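Local coordinates for protein acyl-CoA dehydrogenase (Mycobacterium thermoresistibile, PDB 3NF4) that probably catalyses FAD-dependent alpha,beta-dehydrogenation of an acyl-CoA thioester, working as a flavin-containing homotetramer, at residues Val11-Pro16 / Tyr80-Glu85; Pro199-Gly204 / Thr218-Asp223; Ala301-Thr306 / Leu329-Ala334. All blocks are in the same frame, centred on the assembly; numbering follows the deposited sequence.

Interaction 1 of 3, residues Val11-Pro16 / Tyr80-Glu85; sequences VDRLLP and YLQVLE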
loop_
_atom_site.group_PDB
_atom_site.type_symbol
_atom_site.label_atom_id
_atom_site.label_comp_id
_atom_site.label_asym_id
_atom_site.label_seq_id
_atom_site.Cartn_x
_atom_site.Cartn_y
_atom_site.Cartn_z
ATOM N N VAL A 11 -23.703 -8.848 12.680
ATOM C CA VAL A 11 -23.362 -7.423 12.575
ATOM C C VAL A 11 -24.342 -6.514 13.356
ATOM O O VAL A 11 -25.562 -6.569 13.157
ATOM C CB VAL A 11 -23.255 -6.980 11.080
ATOM C CG1 VAL A 11 -22.914 -5.511 10.959
ATOM C CG2 VAL A 11 -22.219 -7.805 10.335
ATOM N N ASP A 12 -23.793 -5.682 14.236
ATOM C CA ASP A 12 -24.572 -4.696 15.007
ATOM C C ASP A 12 -24.899 -3.488 14.106
ATOM O O ASP A 12 -24.025 -2.654 13.820
ATOM C CB ASP A 12 -23.771 -4.262 16.251
ATOM C CG ASP A 12 -24.584 -3.416 17.226
ATOM O OD1 ASP A 12 -25.814 -3.240 17.034
ATOM O OD2 ASP A 12 -23.992 -2.927 18.216
ATOM N N ARG A 13 -26.152 -3.394 13.663
ATOM C CA ARG A 13 -26.527 -2.423 12.627
ATOM C C ARG A 13 -27.200 -1.134 13.127
ATOM O O ARG A 13 -28.025 -1.161 14.033
ATOM C CB ARG A 13 -27.411 -3.106 11.556
ATOM C CG ARG A 13 -26.698 -4.217 10.767
ATOM C CD ARG A 13 -27.378 -4.553 9.449
ATOM N NE ARG A 13 -26.700 -5.655 8.763
ATOM C CZ ARG A 13 -25.640 -5.512 7.956
ATOM N NH1 ARG A 13 -25.131 -4.300 7.695
ATOM N NH2 ARG A 13 -25.081 -6.589 7.404
ATOM N N LEU A 14 -26.873 -0.009 12.503
ATOM C CA LEU A 14 -27.608 1.230 12.751
ATOM C C LEU A 14 -28.801 1.365 11.783
ATOM O O LEU A 14 -28.613 1.515 10.566
ATOM C CB LEU A 14 -26.684 2.444 12.632
ATOM C CG LEU A 14 -25.715 2.797 13.758
ATOM C CD1 LEU A 14 -24.559 3.654 13.201
ATOM C CD2 LEU A 14 -26.409 3.554 14.852
ATOM N N LEU A 15 -30.013 1.318 12.333
ATOM C CA LEU A 15 -31.252 1.267 11.550
ATOM C C LEU A 15 -32.267 2.307 12.051
ATOM O O LEU A 15 -32.325 2.565 13.254
ATOM C CB LEU A 15 -31.862 -0.147 11.619
ATOM C CG LEU A 15 -31.069 -1.298 10.973
ATOM C CD1 LEU A 15 -31.492 -2.648 11.515
ATOM C CD2 LEU A 15 -31.114 -1.283 9.429
ATOM N N PRO A 16 -33.083 2.888 11.138
ATOM C CA PRO A 16 -33.976 4.026 11.469
ATOM C C PRO A 16 -35.249 3.699 12.281
ATOM O O PRO A 16 -35.939 4.624 12.716
ATOM C CB PRO A 16 -34.373 4.595 10.094
ATOM C CG PRO A 16 -33.598 3.775 9.065
ATOM C CD PRO A 16 -33.214 2.495 9.727
ATOM N N TYR A 80 -32.550 -0.770 2.369
ATOM C CA TYR A 80 -32.373 -1.662 1.212
ATOM C C TYR A 80 -30.939 -2.212 1.076
ATOM O O TYR A 80 -30.756 -3.427 0.948
ATOM C CB TYR A 80 -32.835 -0.990 -0.094
ATOM C CG TYR A 80 -32.335 -1.644 -1.356
ATOM C CD1 TYR A 80 -32.619 -2.979 -1.628
ATOM C CD2 TYR A 80 -31.583 -0.923 -2.294
ATOM C CE1 TYR A 80 -32.165 -3.590 -2.808
ATOM C CE2 TYR A 80 -31.120 -1.519 -3.466
ATOM C CZ TYR A 80 -31.431 -2.854 -3.720
ATOM O OH TYR A 80 -31.000 -3.473 -4.865
ATOM N N LEU A 81 -29.937 -1.331 1.136
ATOM C CA LEU A 81 -28.545 -1.731 0.917
ATOM C C LEU A 81 -28.010 -2.724 1.947
ATOM O O LEU A 81 -27.183 -3.598 1.597
ATOM C CB LEU A 81 -27.616 -0.510 0.826
ATOM C CG LEU A 81 -27.796 0.387 -0.407
ATOM C CD1 LEU A 81 -26.904 1.616 -0.360
ATOM C CD2 LEU A 81 -27.577 -0.411 -1.706
ATOM N N GLN A 82 -28.487 -2.597 3.197
ATOM C CA GLN A 82 -28.059 -3.474 4.299
ATOM C C GLN A 82 -28.741 -4.869 4.221
ATOM O O GLN A 82 -28.196 -5.875 4.710
ATOM C CB GLN A 82 -28.242 -2.784 5.689
ATOM C CG GLN A 82 -27.412 -1.489 5.910
ATOM C CD GLN A 82 -27.373 -0.973 7.369
ATOM O OE1 GLN A 82 -26.787 -1.601 8.265
ATOM N NE2 GLN A 82 -27.960 0.193 7.593
ATOM N N VAL A 83 -29.923 -4.937 3.600
ATOM C CA VAL A 83 -30.545 -6.232 3.277
ATOM C C VAL A 83 -29.738 -6.961 2.189
ATOM O O VAL A 83 -29.481 -8.179 2.270
ATOM C CB VAL A 83 -32.002 -6.082 2.780
ATOM C CG1 VAL A 83 -32.499 -7.407 2.175
ATOM C CG2 VAL A 83 -32.920 -5.600 3.900
ATOM N N LEU A 84 -29.354 -6.197 1.169
ATOM C CA LEU A 84 -28.466 -6.668 0.112
ATOM C C LEU A 84 -27.137 -7.185 0.697
ATOM O O LEU A 84 -26.622 -8.221 0.274
ATOM C CB LEU A 84 -28.234 -5.538 -0.893
ATOM C CG LEU A 84 -27.786 -5.922 -2.311
ATOM C CD1 LEU A 84 -28.756 -6.963 -2.952
ATOM C CD2 LEU A 84 -27.641 -4.685 -3.196
ATOM N N GLU A 85 -26.606 -6.492 1.698
ATOM C CA GLU A 85 -25.372 -6.932 2.351
ATOM C C GLU A 85 -25.509 -8.311 3.047
ATOM O O GLU A 85 -24.594 -9.149 2.979
ATOM C CB GLU A 85 -24.874 -5.852 3.336
ATOM C CG GLU A 85 -23.427 -6.022 3.737
ATOM C CD GLU A 85 -23.056 -5.444 5.099
ATOM O OE1 GLU A 85 -23.220 -4.232 5.382
ATOM O OE2 GLU A 85 -22.512 -6.216 5.888
HETATM O O HOH W 1 -24.939 -0.411 10.510
#

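Interaction 2 of 3, residues Pro199-Gly204 / Thr218-Asp223; sequences PGLSFG and TSAFYD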
loop_
_atom_site.group_PDB
_atom_site.type_symbol
_atom_site.label_atom_id
_atom_site.label_comp_id
_atom_site.label_asym_id
_atom_site.label_seq_id
_atom_site.Cartn_x
_atom_site.Cartn_y
_atom_site.Cartn_z
ATOM N N PRO A 199 -39.039 -12.151 -31.112
ATOM C CA PRO A 199 -38.610 -12.927 -32.281
ATOM C C PRO A 199 -37.344 -12.346 -32.923
ATOM O O PRO A 199 -37.229 -11.125 -33.098
ATOM C CB PRO A 199 -39.816 -12.842 -33.237
ATOM C CG PRO A 199 -40.963 -12.190 -32.412
ATOM C CD PRO A 199 -40.249 -11.355 -31.396
ATOM N N GLY A 200 -36.410 -13.233 -33.264
ATOM C CA GLY A 200 -35.097 -12.842 -33.768
ATOM C C GLY A 200 -34.021 -12.701 -32.695
ATOM O O GLY A 200 -32.866 -12.424 -33.021
ATOM N N LEU A 201 -34.402 -12.886 -31.429
ATOM C CA LEU A 201 -33.484 -12.778 -30.277
ATOM C C LEU A 201 -33.000 -14.140 -29.769
ATOM O O LEU A 201 -33.802 -15.007 -29.449
ATOM C CB LEU A 201 -34.131 -11.993 -29.115
ATOM C CG LEU A 201 -33.427 -12.022 -27.736
ATOM C CD1 LEU A 201 -31.994 -11.382 -27.747
ATOM C CD2 LEU A 201 -34.301 -11.401 -26.653
ATOM N N SER A 202 -31.685 -14.298 -29.676
ATOM C CA SER A 202 -31.069 -15.556 -29.238
ATOM C C SER A 202 -29.823 -15.314 -28.349
ATOM O O SER A 202 -29.178 -14.267 -28.447
ATOM C CB SER A 202 -30.700 -16.409 -30.463
ATOM O OG SER A 202 -29.762 -15.725 -31.281
ATOM N N PHE A 203 -29.485 -16.285 -27.500
ATOM C CA PHE A 203 -28.391 -16.116 -26.541
ATOM C C PHE A 203 -27.303 -17.164 -26.703
ATOM O O PHE A 203 -27.600 -18.351 -26.801
ATOM C CB PHE A 203 -28.925 -16.145 -25.102
ATOM C CG PHE A 203 -29.920 -15.060 -24.803
ATOM C CD1 PHE A 203 -29.502 -13.823 -24.364
ATOM C CD2 PHE A 203 -31.283 -15.283 -24.965
ATOM C CE1 PHE A 203 -30.430 -12.805 -24.089
ATOM C CE2 PHE A 203 -32.220 -14.280 -24.688
ATOM C CZ PHE A 203 -31.798 -13.041 -24.254
ATOM N N GLY A 204 -26.041 -16.726 -26.702
ATOM C CA GLY A 204 -24.903 -17.648 -26.781
ATOM C C GLY A 204 -24.696 -18.469 -25.510
ATOM O O GLY A 204 -25.454 -18.344 -24.544
ATOM N N THR A 218 -24.103 -14.147 -20.323
ATOM C CA THR A 218 -24.110 -14.554 -21.754
ATOM C C THR A 218 -24.137 -13.378 -22.738
ATOM O O THR A 218 -24.494 -12.251 -22.365
ATOM C CB THR A 218 -25.326 -15.496 -22.124
ATOM O OG1 THR A 218 -26.518 -14.711 -22.334
ATOM C CG2 THR A 218 -25.589 -16.602 -21.053
ATOM N N SER A 219 -23.796 -13.655 -23.998
ATOM C CA SER A 219 -23.996 -12.690 -25.079
ATOM C C SER A 219 -25.402 -12.774 -25.708
ATOM O O SER A 219 -26.156 -13.724 -25.438
ATOM C CB SER A 219 -22.894 -12.839 -26.135
ATOM O OG SER A 219 -23.097 -13.996 -26.924
ATOM N N ALA A 220 -25.768 -11.773 -26.516
ATOM C CA ALA A 220 -27.053 -11.787 -27.250
ATOM C C ALA A 220 -26.933 -11.410 -28.725
ATOM O O ALA A 220 -26.063 -10.631 -29.120
ATOM C CB ALA A 220 -28.124 -10.904 -26.556
ATOM N N PHE A 221 -27.841 -11.947 -29.534
ATOM C CA PHE A 221 -27.841 -11.660 -30.961
ATOM C C PHE A 221 -29.220 -11.274 -31.491
ATOM O O PHE A 221 -30.182 -12.024 -31.341
ATOM C CB PHE A 221 -27.258 -12.844 -31.732
ATOM C CG PHE A 221 -27.168 -12.615 -33.220
ATOM C CD1 PHE A 221 -26.343 -11.601 -33.740
ATOM C CD2 PHE A 221 -27.896 -13.419 -34.102
ATOM C CE1 PHE A 221 -26.256 -11.384 -35.117
ATOM C CE2 PHE A 221 -27.823 -13.215 -35.475
ATOM C CZ PHE A 221 -27.002 -12.197 -35.991
ATOM N N TYR A 222 -29.298 -10.097 -32.110
ATOM C CA TYR A 222 -30.534 -9.611 -32.737
ATOM C C TYR A 222 -30.511 -9.781 -34.273
ATOM O O TYR A 222 -29.701 -9.165 -34.970
ATOM C CB TYR A 222 -30.812 -8.147 -32.346
ATOM C CG TYR A 222 -31.183 -7.922 -30.885
ATOM C CD1 TYR A 222 -32.525 -7.873 -30.485
ATOM C CD2 TYR A 222 -30.187 -7.737 -29.898
ATOM C CE1 TYR A 222 -32.880 -7.656 -29.144
ATOM C CE2 TYR A 222 -30.521 -7.512 -28.554
ATOM C CZ TYR A 222 -31.868 -7.477 -28.187
ATOM O OH TYR A 222 -32.212 -7.269 -26.881
ATOM N N ASP A 223 -31.423 -10.613 -34.781
ATOM C CA ASP A 223 -31.488 -11.007 -36.195
ATOM C C ASP A 223 -32.832 -10.556 -36.787
ATOM O O ASP A 223 -33.838 -11.275 -36.676
ATOM C CB ASP A 223 -31.365 -12.539 -36.280
ATOM C CG ASP A 223 -31.070 -13.065 -37.698
ATOM O OD1 ASP A 223 -31.045 -12.286 -38.682
ATOM O OD2 ASP A 223 -30.841 -14.291 -37.810
#

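Interaction 3 of 3, residues Ala301-Thr306 / Leu329-Ala334; sequences ATARAT and LTATDA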
loop_
_atom_site.group_PDB
_atom_site.type_symbol
_atom_site.label_atom_id
_atom_site.label_comp_id
_atom_site.label_asym_id
_atom_site.label_seq_id
_atom_site.Cartn_x
_atom_site.Cartn_y
_atom_site.Cartn_z
ATOM N N ALA A 301 -15.343 -2.399 8.347
ATOM C CA ALA A 301 -16.149 -1.384 9.024
ATOM C C ALA A 301 -16.154 -0.076 8.202
ATOM O O ALA A 301 -17.196 0.576 8.015
ATOM C CB ALA A 301 -15.632 -1.137 10.480
ATOM N N THR A 302 -14.975 0.296 7.734
ATOM C CA THR A 302 -14.775 1.462 6.899
ATOM C C THR A 302 -15.595 1.402 5.570
ATOM O O THR A 302 -16.191 2.397 5.157
ATOM C CB THR A 302 -13.275 1.572 6.602
ATOM O OG1 THR A 302 -12.612 1.995 7.803
ATOM C CG2 THR A 302 -13.000 2.572 5.521
ATOM N N ALA A 303 -15.639 0.245 4.922
ATOM C CA ALA A 303 -16.434 0.093 3.697
ATOM C C ALA A 303 -17.948 0.212 3.978
ATOM O O ALA A 303 -18.670 0.854 3.212
ATOM C CB ALA A 303 -16.090 -1.225 3.011
ATOM N N ARG A 304 -18.419 -0.381 5.085
ATOM C CA ARG A 304 -19.836 -0.279 5.468
ATOM C C ARG A 304 -20.252 1.184 5.736
ATOM O O ARG A 304 -21.259 1.653 5.188
ATOM C CB ARG A 304 -20.137 -1.142 6.706
ATOM C CG ARG A 304 -21.625 -1.124 7.162
ATOM C CD ARG A 304 -22.019 -2.201 8.219
ATOM N NE ARG A 304 -21.676 -3.558 7.814
ATOM C CZ ARG A 304 -20.666 -4.268 8.315
ATOM N NH1 ARG A 304 -19.891 -3.752 9.268
ATOM N NH2 ARG A 304 -20.437 -5.502 7.870
ATOM N N ALA A 305 -19.478 1.903 6.555
ATOM C CA ALA A 305 -19.774 3.320 6.855
ATOM C C ALA A 305 -19.773 4.254 5.632
ATOM O O ALA A 305 -20.579 5.177 5.537
ATOM C CB ALA A 305 -18.823 3.866 7.935
ATOM N N THR A 306 -18.849 4.007 4.709
ATOM C CA THR A 306 -18.778 4.760 3.463
ATOM C C THR A 306 -20.024 4.562 2.556
ATOM O O THR A 306 -20.580 5.556 2.057
ATOM C CB THR A 306 -17.434 4.484 2.712
ATOM O OG1 THR A 306 -16.338 4.694 3.616
ATOM C CG2 THR A 306 -17.288 5.433 1.582
ATOM N N LEU A 329 -15.300 2.067 -5.190
ATOM C CA LEU A 329 -13.835 1.902 -5.165
ATOM C C LEU A 329 -13.324 1.353 -3.828
ATOM O O LEU A 329 -12.579 0.358 -3.794
ATOM C CB LEU A 329 -13.135 3.235 -5.436
ATOM C CG LEU A 329 -11.610 3.238 -5.244
ATOM C CD1 LEU A 329 -10.934 2.548 -6.407
ATOM C CD2 LEU A 329 -11.079 4.635 -5.139
ATOM N N THR A 330 -13.714 2.013 -2.736
ATOM C CA THR A 330 -13.306 1.657 -1.363
ATOM C C THR A 330 -13.750 0.239 -0.999
ATOM O O THR A 330 -12.936 -0.591 -0.581
ATOM C CB THR A 330 -13.942 2.703 -0.391
ATOM O OG1 THR A 330 -13.253 3.952 -0.559
ATOM C CG2 THR A 330 -13.890 2.279 1.081
ATOM N N ALA A 331 -15.029 -0.052 -1.187
ATOM C CA ALA A 331 -15.593 -1.346 -0.810
ATOM C C ALA A 331 -15.053 -2.550 -1.615
ATOM O O ALA A 331 -14.914 -3.664 -1.056
ATOM C CB ALA A 331 -17.115 -1.289 -0.881
ATOM N N THR A 332 -14.732 -2.341 -2.894
ATOM C CA THR A 332 -14.187 -3.445 -3.712
ATOM C C THR A 332 -12.687 -3.626 -3.513
ATOM O O THR A 332 -12.195 -4.761 -3.479
ATOM C CB THR A 332 -14.572 -3.348 -5.240
ATOM O OG1 THR A 332 -14.036 -2.151 -5.835
ATOM C CG2 THR A 332 -16.076 -3.354 -5.406
ATOM N N ASP A 333 -11.936 -2.537 -3.356
ATOM C CA ASP A 333 -10.526 -2.693 -2.925
ATOM C C ASP A 333 -10.462 -3.471 -1.561
ATOM O O ASP A 333 -9.613 -4.339 -1.372
ATOM C CB ASP A 333 -9.758 -1.359 -2.885
ATOM C CG ASP A 333 -9.220 -0.905 -4.302
ATOM O OD1 ASP A 333 -9.357 -1.637 -5.332
ATOM O OD2 ASP A 333 -8.645 0.225 -4.395
ATOM N N ALA A 334 -11.384 -3.191 -0.641
ATOM C CA ALA A 334 -11.427 -3.912 0.656
ATOM C C ALA A 334 -11.752 -5.407 0.530
ATOM O O ALA A 334 -11.127 -6.222 1.218
ATOM C CB ALA A 334 -12.411 -3.235 1.658
#

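Interaction 1 of 3, residues Val11-Pro16 / Tyr80-Glu85
The side chains of Arg13 and Gln82 run antiparallel alongside each other, with the guanidinium and amide planes 71° apart. The arginine chain runs extended from CG to NE, and NH1 donates to Gln82 OE1, which lies close to the guanidinium plane. That bond, Arg13 NH1 to Gln82 OE1 at 3.2 Å, uses a lone pair in the carbonyl plane of the amide. The far end of the guanidinium meets Glu85 end-on: Arg13 NH1 donates to Glu85 OE1 and Arg13 NH2 to Glu85 OE2, each bond 3.0 Å long. Although these partners lie in the guanidinium plane, the carboxylate is turned 76° against it, and both its oxygens are met from above their own plane. One guanidinium face carries the backbone Gln82 O, 4.1 Å above its centre, and the opposite face carries CG1 of Val11. NE forms a salt bridge with Glu86.

The contact ties an extended N-terminal segment, which leads into helix 18-35, against helix 77-88 of the all-helical N-terminal domain of the acyl-CoA dehydrogenase fold. The carboxylate of Glu85 has further partners on helix 289-315, Tyr307 at OE1 and Arg304 at OE2, which would tend to keep it ionised.

At the other end of the amide, Gln82 NE2 is hydrogen-bonded to Glu78 O and adds a weak bond to Leu14 O at 3.3 Å. A water accepts from Leu14 N at 2.8 Å and donates to Gln82 OE1, and together these links fix the rotation of the amide. CD2 of Leu15 lies alongside, 3.9 Å from Gln82 NE2. From the second subunit, Arg318 forms a salt bridge with Asp12 OD1 and a hydrogen bond to Arg13 O.

Interaction 2 of 3, residues Pro199-Gly204 / Thr218-Asp223
Leu201 and Tyr222 face each other as a non-hydrogen-bonded antiparallel pair, and their side chains run alongside each other in the same direction. With CG of Leu201 anti to its backbone N (chi1 168°), CD1 is carried over one face of the tyrosine ring in a CH-pi contact, 4.1 Å from the centroid and shifted toward the rim. The same methyl also approaches Ala220 CB.

On this face of the sheet Phe203 comes next. Its CG stands beside the backbone N (chi1 -60°), and the CD1-CE1 side of the ring lies by the neighbouring strand: Phe203 CE1 is 3.9 Å from Ala220 CB, and Ser219 O lies at the ring edge. The side chains of Phe203 and Thr218 are roughly perpendicular, Phe203 CD1 being 3.7 Å from Thr218 OG1. That hydroxyl donates to Ser219 O at 3.3 Å, while Gly204 N reaches the same oxygen from the other face of its plane.

Ser202 and Phe221 form the hydrogen-bonded pair on the reverse face. Phe221 N donates to Ser202 O at 2.9 Å, and Ser202 N returns a bond to Phe221 O. The side chains part here: Phe221 directs its ring away (chi1 -178°), and Ser202 OG lies by its CB and the ring edge. Gly200, at a positive phi, offers its oxygen to Asp223 N at 2.9 Å.

Within the chain, strand 201-203 is an outer strand of a four-stranded antiparallel sheet, paired with strand 217-228, in the beta-rich middle domain characteristic of acyl-CoA dehydrogenases.

Interaction 3 of 3, residues Ala301-Thr306 / Leu329-Ala334
The peptide carbonyl of Thr302 is held from both faces by Thr306, whose OG1 lies 4.3 Å from Thr330 CG2 on the facing helix. No ring, amide or guanidinium lies between the two segments. The backbone N of Thr306 approaches Thr302 O from one face of the carbonyl plane and Thr306 OG1 from the opposite face, the hydroxyl bond being 2.8 Å long. The oxygen is therefore gripped twice, and the hydroxyl is turned back onto its own helix instead of across the interface. A chi1 of -52° sets OG1 beside the backbone N, in position for this bond.

Thr330 behaves likewise: its OG1 bonds Ile326 O one turn back, and it is the methyl CG2 of Thr330 that faces the other helix, 4.3 Å from Ala303 CA. Ala303 does the closest packing. Its CB sits 3.9 Å from Ala331 CA and 4.0 Å from Ala331 CB, with Ala334 CB at 4.4 Å on the next turn. Small side chains on both sides let the segment axes come to 8.9 Å and the CA atoms of Ala303 and Ala331 to 4.8 Å. No hydrogen bond crosses; the join is van der Waals contact, largely of methyl groups, and the two segments run roughly antiparallel, at 156°.

Helices 289-315 and 321-346 belong to the C-terminal helical bundle of the fold. Thr259 of helix 247-274 packs on Ala303 and Ala331, and Thr302 of the second subunit lies against Thr302, Thr306 and Thr330, which places this helix pair at the subunit interface.

Overall arrangement
Interactions 1 and 3 are neighbours, their centres 14 Å apart, and Arg304 joins them: Arg304 NH2 bridges to Glu85 OE2 at 3.0 Å, while Arg304 NE stands 3.5 Å from Arg13 NH1. The shared Glu85 would offset the like charges of the two arginines. Together they link the N-terminal helical domain to the C-terminal bundle, and both touch the second subunit. Interaction 2 lies apart in the middle domain, its centre 38 Å from that of interaction 1 and 37 Å from that of interaction 3, on the opposite side of the chain's centre. It is near the cofactor, the side chain of Thr218 being about 9 Å from the bound FAD.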